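Local coordinates for structure-specific endonuclease subunit slx1 (Schizosaccharomyces pombe, PDB 4ZDT), which cuts branched DNA near single-strand/duplex junctions as the catalytic subunit of the slx1-slx4 endonuclease, resolving DNA secondary structures formed during repair and recombination, at residues Cys6-Glu11 with Ser29-Thr34. Sequence-based numbering, arbitrary orientation.
Sequences CNLCYE and SINHLT. With ZN (zinc ion), chain E.
Cys6 and Asn31 bring the two backbones closest, CA to CA 4.1 Å, where the loop 6-11 lies against strand 30-31 and Asn7 N donates to Ile30 O (3.0 Å). Between them sits a zinc ion, held by Cys6 SG and Cys9 SG, each at 2.4 Å, by ND1 of His32 and by Cys35 from helix 33-40, whose Leu33 and Thr34 pack on the slx4 chain. Cys6 turns SG away from its own amide (chi1 167°), toward the metal and the strand, and accepts three N-H groups: those of Leu8 and Cys9 in its own loop and, across the contact, His32 N at 3.5 Å, nearly straight at 167°. Cys9 SG lies at the edge of the imidazole, close to its plane, and takes the N-H of Glu11. Farther along the strand from the metal, the amides of Asn7 and Asn31 meet with their planes 34° apart; Asn31 ND2 donates to Asn7 OD1, at 2.5 Å a very short bond whose details are uncertain. Leu8, which also packs on Leu36 of helix 33-40, brings CD1 within 4.0 Å of Asn31 ND2. Replacing Asn31, an alanine here would lack the side-chain amide and is likely to leave Asn7 OD1 without this partner. A CxxC loop joined to a Cys-His pair at a helix start forms the three-cysteine, one-histidine zinc site of this RING finger domain.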
loop_
_atom_site.group_PDB
_atom_site.type_symbol
_atom_site.label_atom_id
_atom_site.label_comp_id
_atom_site.label_asym_id
_atom_site.label_seq_id
_atom_site.Cartn_x
_atom_site.Cartn_y
_atom_site.Cartn_z
ATOM N N CYS A 6 -14.128 -9.406 -4.278
ATOM C CA CYS A 6 -13.153 -9.303 -3.199
ATOM C C CYS A 6 -13.699 -9.961 -1.936
ATOM O O CYS A 6 -14.832 -9.702 -1.522
ATOM C CB CYS A 6 -12.760 -7.848 -2.916
ATOM S SG CYS A 6 -11.863 -7.669 -1.347
ATOM N N ASN A 7 -12.876 -10.796 -1.312
ATOM C CA ASN A 7 -13.289 -11.544 -0.130
ATOM C C ASN A 7 -13.209 -10.770 1.187
ATOM O O ASN A 7 -13.353 -11.359 2.259
ATOM C CB ASN A 7 -12.485 -12.843 -0.017
ATOM C CG ASN A 7 -11.047 -12.604 0.398
ATOM O OD1 ASN A 7 -10.527 -11.496 0.269
ATOM N ND2 ASN A 7 -10.396 -13.646 0.903
ATOM N N LEU A 8 -12.987 -9.460 1.118
ATOM C CA LEU A 8 -12.935 -8.660 2.337
ATOM C C LEU A 8 -13.938 -7.505 2.336
ATOM O O LEU A 8 -14.425 -7.112 3.401
ATOM C CB LEU A 8 -11.507 -8.125 2.567
ATOM C CG LEU A 8 -10.397 -9.173 2.767
ATOM C CD1 LEU A 8 -8.995 -8.540 2.724
ATOM C CD2 LEU A 8 -10.588 -9.966 4.067
ATOM N N CYS A 9 -14.226 -6.950 1.147
ATOM C CA CYS A 9 -15.139 -5.811 1.017
ATOM C C CYS A 9 -16.380 -6.123 0.169
ATOM O O CYS A 9 -17.317 -5.314 0.105
ATOM C CB CYS A 9 -14.411 -4.602 0.442
ATOM S SG CYS A 9 -14.296 -4.596 -1.343
ATOM N N TYR A 10 -16.356 -7.278 -0.500
ATOM C CA TYR A 10 -17.496 -7.819 -1.254
ATOM C C TYR A 10 -17.893 -7.039 -2.509
ATOM O O TYR A 10 -18.907 -7.371 -3.152
ATOM C CB TYR A 10 -18.718 -8.071 -0.335
ATOM C CG TYR A 10 -18.326 -8.736 0.968
ATOM C CD1 TYR A 10 -17.805 -10.031 0.987
ATOM C CD2 TYR A 10 -18.453 -8.053 2.182
ATOM C CE1 TYR A 10 -17.420 -10.629 2.176
ATOM C CE2 TYR A 10 -18.080 -8.649 3.381
ATOM C CZ TYR A 10 -17.558 -9.936 3.368
ATOM O OH TYR A 10 -17.182 -10.543 4.545
ATOM N N GLU A 11 -17.104 -6.025 -2.868
ATOM C CA GLU A 11 -17.276 -5.342 -4.148
ATOM C C GLU A 11 -16.617 -6.164 -5.240
ATOM O O GLU A 11 -15.714 -6.971 -4.972
ATOM C CB GLU A 11 -16.686 -3.921 -4.131
ATOM C CG GLU A 11 -17.118 -3.044 -2.954
ATOM C CD GLU A 11 -18.611 -2.747 -2.944
ATOM O OE1 GLU A 11 -19.177 -2.465 -4.026
ATOM O OE2 GLU A 11 -19.216 -2.786 -1.845
ATOM N N SER A 29 -7.572 -17.535 -1.971
ATOM C CA SER A 29 -8.293 -16.362 -1.456
ATOM C C SER A 29 -7.977 -15.119 -2.294
ATOM O O SER A 29 -6.804 -14.730 -2.407
ATOM C CB SER A 29 -7.879 -16.097 -0.010
ATOM O OG SER A 29 -8.522 -14.937 0.489
ATOM N N ILE A 30 -9.010 -14.510 -2.878
ATOM C CA ILE A 30 -8.844 -13.371 -3.775
ATOM C C ILE A 30 -9.392 -12.089 -3.127
ATOM O O ILE A 30 -10.456 -12.101 -2.493
ATOM C CB ILE A 30 -9.439 -13.640 -5.190
ATOM C CG1 ILE A 30 -8.654 -14.784 -5.873
ATOM C CG2 ILE A 30 -9.348 -12.392 -6.078
ATOM C CD1 ILE A 30 -9.313 -15.364 -7.131
ATOM N N ASN A 31 -8.670 -10.985 -3.294
ATOM C CA ASN A 31 -9.099 -9.708 -2.727
ATOM C C ASN A 31 -8.337 -8.510 -3.290
ATOM O O ASN A 31 -7.258 -8.662 -3.863
ATOM C CB ASN A 31 -8.980 -9.735 -1.201
ATOM C CG ASN A 31 -7.762 -10.503 -0.725
ATOM O OD1 ASN A 31 -6.636 -10.216 -1.130
ATOM N ND2 ASN A 31 -7.984 -11.487 0.140
ATOM N N HIS A 32 -8.908 -7.317 -3.119
ATOM C CA HIS A 32 -8.274 -6.077 -3.591
ATOM C C HIS A 32 -6.955 -5.936 -2.854
ATOM O O HIS A 32 -6.875 -6.264 -1.676
ATOM C CB HIS A 32 -9.112 -4.839 -3.228
ATOM C CG HIS A 32 -10.353 -4.668 -4.039
ATOM N ND1 HIS A 32 -11.616 -4.866 -3.515
ATOM C CD2 HIS A 32 -10.533 -4.288 -5.325
ATOM C CE1 HIS A 32 -12.517 -4.623 -4.454
ATOM N NE2 HIS A 32 -11.886 -4.270 -5.558
ATOM N N LEU A 33 -5.928 -5.446 -3.545
ATOM C CA LEU A 33 -4.637 -5.147 -2.895
ATOM C C LEU A 33 -4.813 -4.257 -1.691
ATOM O O LEU A 33 -4.289 -4.558 -0.623
ATOM C CB LEU A 33 -3.664 -4.478 -3.874
ATOM C CG LEU A 33 -3.196 -5.314 -5.063
ATOM C CD1 LEU A 33 -2.466 -4.434 -6.072
ATOM C CD2 LEU A 33 -2.253 -6.438 -4.549
ATOM N N THR A 34 -5.549 -3.150 -1.861
ATOM C CA THR A 34 -5.718 -2.208 -0.756
ATOM C C THR A 34 -6.478 -2.829 0.399
ATOM O O THR A 34 -6.104 -2.636 1.549
ATOM C CB THR A 34 -6.364 -0.869 -1.200
ATOM O OG1 THR A 34 -7.575 -1.151 -1.907
ATOM C CG2 THR A 34 -5.434 -0.147 -2.127
HETATM ZN ZN ZN E . -11.971 -5.251 -1.529
#